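Local coordinates for putative phosphosugar isomerase (Clostridium difficile, PDB 3G68), which is a putative sugar-phosphate isomerase with two SIS domains, probably binding phosphorylated sugars as in the isomerase part of glucosamine-6-phosphate synthases, at residues S48-L60 against T150-A162. Sequence-based numbering, arbitrary orientation.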
loop_
_atom_site.group_PDB
_atom_site.type_symbol
_atom_site.label_atom_id
_atom_site.label_comp_id
_atom_site.label_asym_id
_atom_site.label_seq_id
_atom_site.Cartn_x
_atom_site.Cartn_y
_atom_site.Cartn_z
ATOM N N SER B 48 -43.273 -27.493 19.690
ATOM C CA SER B 48 -42.775 -26.126 19.493
ATOM C C SER B 48 -43.199 -25.275 20.696
ATOM O O SER B 48 -42.388 -24.529 21.230
ATOM C CB SER B 48 -43.217 -25.527 18.146
ATOM O OG SER B 48 -44.601 -25.213 18.135
ATOM N N GLY B 49 -44.450 -25.439 21.148
ATOM C CA GLY B 49 -44.947 -24.767 22.351
ATOM C C GLY B 49 -44.238 -25.201 23.631
ATOM O O GLY B 49 -43.846 -24.368 24.460
ATOM N N VAL B 50 -44.029 -26.497 23.790
ATOM C CA VAL B 50 -43.310 -26.998 24.952
ATOM C C VAL B 50 -41.914 -26.369 25.019
ATOM O O VAL B 50 -41.453 -25.937 26.070
ATOM C CB VAL B 50 -43.151 -28.541 24.906
ATOM C CG1 VAL B 50 -42.320 -29.037 26.073
ATOM C CG2 VAL B 50 -44.489 -29.249 24.868
ATOM N N GLN B 51 -41.241 -26.318 23.875
ATOM C CA GLN B 51 -39.881 -25.831 23.839
ATOM C C GLN B 51 -39.737 -24.349 24.111
ATOM O O GLN B 51 -38.841 -23.972 24.864
ATOM C CB GLN B 51 -39.209 -26.158 22.489
ATOM C CG GLN B 51 -37.760 -25.688 22.374
ATOM C CD GLN B 51 -36.880 -26.257 23.451
ATOM O OE1 GLN B 51 -36.977 -27.462 23.798
ATOM N NE2 GLN B 51 -36.000 -25.427 23.981
ATOM N N VAL B 52 -40.602 -23.532 23.514
ATOM C CA VAL B 52 -40.488 -22.065 23.595
ATOM C C VAL B 52 -41.231 -21.437 24.789
ATOM O O VAL B 52 -40.867 -20.355 25.237
ATOM C CB VAL B 52 -40.947 -21.429 22.269
ATOM C CG1 VAL B 52 -40.829 -19.922 22.293
ATOM C CG2 VAL B 52 -40.085 -22.033 21.132
ATOM N N GLN B 53 -42.227 -22.132 25.333
ATOM C CA GLN B 53 -42.947 -21.599 26.491
ATOM C C GLN B 53 -42.041 -21.057 27.605
ATOM O O GLN B 53 -42.325 -19.967 28.122
ATOM C CB GLN B 53 -43.997 -22.591 27.022
ATOM C CG GLN B 53 -44.791 -22.068 28.231
ATOM C CD GLN B 53 -44.056 -22.219 29.559
ATOM O OE1 GLN B 53 -43.249 -23.129 29.735
ATOM N NE2 GLN B 53 -44.380 -21.352 30.522
ATOM N N PRO B 54 -40.984 -21.794 28.002
ATOM C CA PRO B 54 -40.139 -21.209 29.048
ATOM C C PRO B 54 -39.551 -19.853 28.654
ATOM O O PRO B 54 -39.604 -18.904 29.435
ATOM C CB PRO B 54 -39.037 -22.249 29.253
ATOM C CG PRO B 54 -39.652 -23.544 28.829
ATOM C CD PRO B 54 -40.506 -23.144 27.636
ATOM N N TYR B 55 -39.021 -19.760 27.442
ATOM C CA TYR B 55 -38.457 -18.493 26.954
ATOM C C TYR B 55 -39.457 -17.387 27.072
ATOM O O TYR B 55 -39.140 -16.302 27.575
ATOM C CB TYR B 55 -38.044 -18.648 25.490
ATOM C CG TYR B 55 -37.571 -17.391 24.775
ATOM C CD1 TYR B 55 -36.286 -16.910 24.955
ATOM C CD2 TYR B 55 -38.396 -16.734 23.857
ATOM C CE1 TYR B 55 -35.852 -15.765 24.292
ATOM C CE2 TYR B 55 -37.948 -15.608 23.168
ATOM C CZ TYR B 55 -36.672 -15.145 23.381
ATOM O OH TYR B 55 -36.199 -14.032 22.693
ATOM N N LEU B 56 -40.677 -17.676 26.634
ATOM C CA LEU B 56 -41.728 -16.703 26.625
ATOM C C LEU B 56 -42.154 -16.293 28.022
ATOM O O LEU B 56 -42.393 -15.103 28.272
ATOM C CB LEU B 56 -42.916 -17.210 25.840
ATOM C CG LEU B 56 -42.680 -17.259 24.336
ATOM C CD1 LEU B 56 -43.927 -17.892 23.675
ATOM C CD2 LEU B 56 -42.373 -15.869 23.799
ATOM N N GLN B 57 -42.243 -17.280 28.914
ATOM C CA GLN B 57 -42.596 -17.017 30.309
ATOM C C GLN B 57 -41.546 -16.094 30.952
ATOM O O GLN B 57 -41.885 -15.219 31.737
ATOM C CB GLN B 57 -42.726 -18.334 31.081
ATOM C CG GLN B 57 -43.275 -18.205 32.521
ATOM C CD GLN B 57 -44.740 -17.739 32.625
ATOM O OE1 GLN B 57 -45.492 -17.729 31.654
ATOM N NE2 GLN B 57 -45.147 -17.397 33.829
ATOM N N ASN B 58 -40.275 -16.319 30.626
ATOM C CA ASN B 58 -39.189 -15.476 31.089
ATOM C C ASN B 58 -39.258 -14.060 30.483
ATOM O O ASN B 58 -39.107 -13.078 31.197
ATOM C CB ASN B 58 -37.860 -16.126 30.751
ATOM C CG ASN B 58 -36.683 -15.350 31.253
ATOM O OD1 ASN B 58 -36.074 -14.576 30.498
ATOM N ND2 ASN B 58 -36.360 -15.517 32.527
ATOM N N LEU B 59 -39.554 -13.955 29.191
ATOM C CA LEU B 59 -39.581 -12.657 28.490
ATOM C C LEU B 59 -40.765 -11.761 28.849
ATOM O O LEU B 59 -40.584 -10.585 29.157
ATOM C CB LEU B 59 -39.573 -12.889 26.971
ATOM C CG LEU B 59 -39.465 -11.708 26.004
ATOM C CD1 LEU B 59 -38.222 -10.873 26.279
ATOM C CD2 LEU B 59 -39.473 -12.205 24.580
ATOM N N LEU B 60 -41.971 -12.321 28.815
ATOM C CA LEU B 60 -43.193 -11.556 29.017
ATOM C C LEU B 60 -43.659 -11.438 30.483
ATOM O O LEU B 60 -43.117 -12.112 31.390
ATOM C CB LEU B 60 -44.305 -12.158 28.154
ATOM C CG LEU B 60 -44.020 -12.263 26.660
ATOM C CD1 LEU B 60 -45.145 -12.967 25.983
ATOM C CD2 LEU B 60 -43.806 -10.824 26.084
ATOM N N THR B 150 -41.250 -22.542 13.307
ATOM C CA THR B 150 -42.417 -22.301 14.189
ATOM C C THR B 150 -41.912 -21.844 15.581
ATOM O O THR B 150 -42.428 -20.877 16.173
ATOM C CB THR B 150 -43.339 -23.559 14.262
ATOM O OG1 THR B 150 -43.875 -23.822 12.942
ATOM C CG2 THR B 150 -44.483 -23.381 15.276
ATOM N N LYS B 151 -40.881 -22.514 16.105
ATOM C CA LYS B 151 -40.250 -22.061 17.342
ATOM C C LYS B 151 -39.754 -20.604 17.200
ATOM O O LYS B 151 -39.982 -19.789 18.078
ATOM C CB LYS B 151 -39.083 -22.942 17.733
ATOM C CG LYS B 151 -39.475 -24.362 18.138
ATOM C CD LYS B 151 -38.259 -25.095 18.713
ATOM C CE LYS B 151 -37.187 -25.445 17.641
ATOM N NZ LYS B 151 -36.107 -26.278 18.202
ATOM N N LEU B 152 -39.083 -20.294 16.090
ATOM C CA LEU B 152 -38.607 -18.929 15.846
ATOM C C LEU B 152 -39.777 -17.951 15.835
ATOM O O LEU B 152 -39.718 -16.908 16.467
ATOM C CB LEU B 152 -37.873 -18.825 14.508
ATOM C CG LEU B 152 -37.320 -17.464 14.083
ATOM C CD1 LEU B 152 -36.400 -16.829 15.129
ATOM C CD2 LEU B 152 -36.534 -17.656 12.774
ATOM N N ASN B 153 -40.835 -18.307 15.125
ATOM C CA ASN B 153 -42.041 -17.455 14.998
ATOM C C ASN B 153 -42.666 -17.118 16.355
ATOM O O ASN B 153 -43.069 -15.971 16.606
ATOM C CB ASN B 153 -43.085 -18.125 14.079
ATOM C CG ASN B 153 -43.617 -17.179 13.013
ATOM O OD1 ASN B 153 -42.838 -16.483 12.350
ATOM N ND2 ASN B 153 -44.931 -17.161 12.824
ATOM N N LEU B 154 -42.722 -18.123 17.229
ATOM C CA LEU B 154 -43.171 -17.964 18.614
ATOM C C LEU B 154 -42.245 -17.039 19.431
ATOM O O LEU B 154 -42.717 -16.239 20.232
ATOM C CB LEU B 154 -43.277 -19.309 19.311
ATOM C CG LEU B 154 -44.465 -20.186 18.904
ATOM C CD1 LEU B 154 -44.222 -21.633 19.316
ATOM C CD2 LEU B 154 -45.747 -19.633 19.526
HETATM N N MSE B 155 -40.936 -17.169 19.247
HETATM C CA MSE B 155 -40.011 -16.310 19.930
HETATM C C MSE B 155 -40.169 -14.861 19.447
HETATM O O MSE B 155 -40.111 -13.955 20.255
HETATM C CB MSE B 155 -38.564 -16.777 19.738
HETATM C CG MSE B 155 -38.255 -18.054 20.482
HETATM SE SE MSE B 155 -36.394 -18.507 20.204
HETATM C CE MSE B 155 -36.147 -19.850 21.581
ATOM N N LEU B 156 -40.298 -14.670 18.134
ATOM C CA LEU B 156 -40.464 -13.341 17.544
ATOM C C LEU B 156 -41.728 -12.672 18.089
ATOM O O LEU B 156 -41.660 -11.504 18.501
ATOM C CB LEU B 156 -40.463 -13.413 16.024
ATOM C CG LEU B 156 -39.052 -13.726 15.497
ATOM C CD1 LEU B 156 -39.083 -14.025 14.028
ATOM C CD2 LEU B 156 -38.073 -12.578 15.814
ATOM N N LEU B 157 -42.832 -13.418 18.150
ATOM C CA LEU B 157 -44.086 -12.926 18.763
ATOM C C LEU B 157 -43.799 -12.319 20.131
ATOM O O LEU B 157 -44.247 -11.192 20.420
ATOM C CB LEU B 157 -45.142 -14.024 18.908
ATOM C CG LEU B 157 -46.446 -13.690 19.686
ATOM C CD1 LEU B 157 -47.240 -12.572 18.963
ATOM C CD2 LEU B 157 -47.285 -14.971 19.906
ATOM N N GLY B 158 -43.073 -13.073 20.961
ATOM C CA GLY B 158 -42.670 -12.633 22.297
ATOM C C GLY B 158 -41.872 -11.345 22.254
ATOM O O GLY B 158 -42.232 -10.361 22.889
ATOM N N LEU B 159 -40.796 -11.352 21.482
ATOM C CA LEU B 159 -39.918 -10.191 21.347
ATOM C C LEU B 159 -40.634 -8.911 20.875
ATOM O O LEU B 159 -40.349 -7.813 21.359
ATOM C CB LEU B 159 -38.739 -10.549 20.414
ATOM C CG LEU B 159 -37.668 -11.470 21.032
ATOM C CD1 LEU B 159 -36.661 -12.001 19.964
ATOM C CD2 LEU B 159 -36.919 -10.718 22.155
ATOM N N GLN B 160 -41.531 -9.076 19.916
ATOM C CA GLN B 160 -42.333 -8.003 19.322
ATOM C C GLN B 160 -43.311 -7.422 20.332
ATOM O O GLN B 160 -43.492 -6.206 20.398
ATOM C CB GLN B 160 -43.070 -8.534 18.089
ATOM C CG GLN B 160 -42.135 -8.782 16.866
ATOM C CD GLN B 160 -41.992 -7.560 15.972
ATOM O OE1 GLN B 160 -42.940 -6.810 15.801
ATOM N NE2 GLN B 160 -40.812 -7.385 15.356
ATOM N N ILE B 161 -43.915 -8.296 21.134
ATOM C CA ILE B 161 -44.815 -7.867 22.206
ATOM C C ILE B 161 -43.993 -7.140 23.258
ATOM O O ILE B 161 -44.326 -6.032 23.621
ATOM C CB ILE B 161 -45.549 -9.029 22.861
ATOM C CG1 ILE B 161 -46.616 -9.584 21.927
ATOM C CG2 ILE B 161 -46.237 -8.582 24.143
ATOM C CD1 ILE B 161 -47.148 -10.939 22.387
ATOM N N ALA B 162 -42.901 -7.761 23.697
ATOM C CA ALA B 162 -42.030 -7.208 24.734
ATOM C C ALA B 162 -41.552 -5.786 24.407
ATOM O O ALA B 162 -41.561 -4.889 25.266
ATOM C CB ALA B 162 -40.833 -8.145 24.963
#
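Selenomethionine Met155 lies over one face of the Tyr55 ring in a Met-aromatic contact, its SE 4.5 Å from the ring centroid and 13° off the normal. CE covers the same face, offset toward the rim, and CG lies above it beside the Tyr55 CD2-CE2 bond, 3.6 Å from each atom. With CG anti to the carbonyl carbon (chi1 -71°) and the chain extended beyond it, the two side chains cross at about a right angle. Met155 O lies in the ring plane off CE2. Leu159 CG, CD1 and CD2, each 3.4 Å from Tyr55 OH, close round the hydroxyl, which is hydrogen-bonded to Tyr309. One turn back, Val52 spans Lys151 and Met155, CG1 3.7 Å from Met155 CG and CG2 on Lys151 CB. Gly158, lacking a side chain, leaves its backbone open to two methyls on the side where a CB would point: Leu56 CD2, 3.6 Å from its CA, and Leu59 CD2, 3.5 Å from its C. Beyond it Leu60 CD2 meets Ile161 CG2 at 3.8 Å. At the other end Ser48 OG, hydrogen-bonded to Ser45 O, meets Thr150 CG2 and Leu154 CD1. No hydrogen bond spans the pair; Lys151 NZ instead makes a salt bridge to Asp222 and a hydrogen bond to Thr311. The axes of 48-59 and 150-162 run in the same general direction, 30° apart, and approach to 9.4 Å, within the first SIS domain. Leu56 and Leu154 border strand 36-40 of its parallel sheet, and Leu152 and Leu156 pack on helices 4-20 and 170-184.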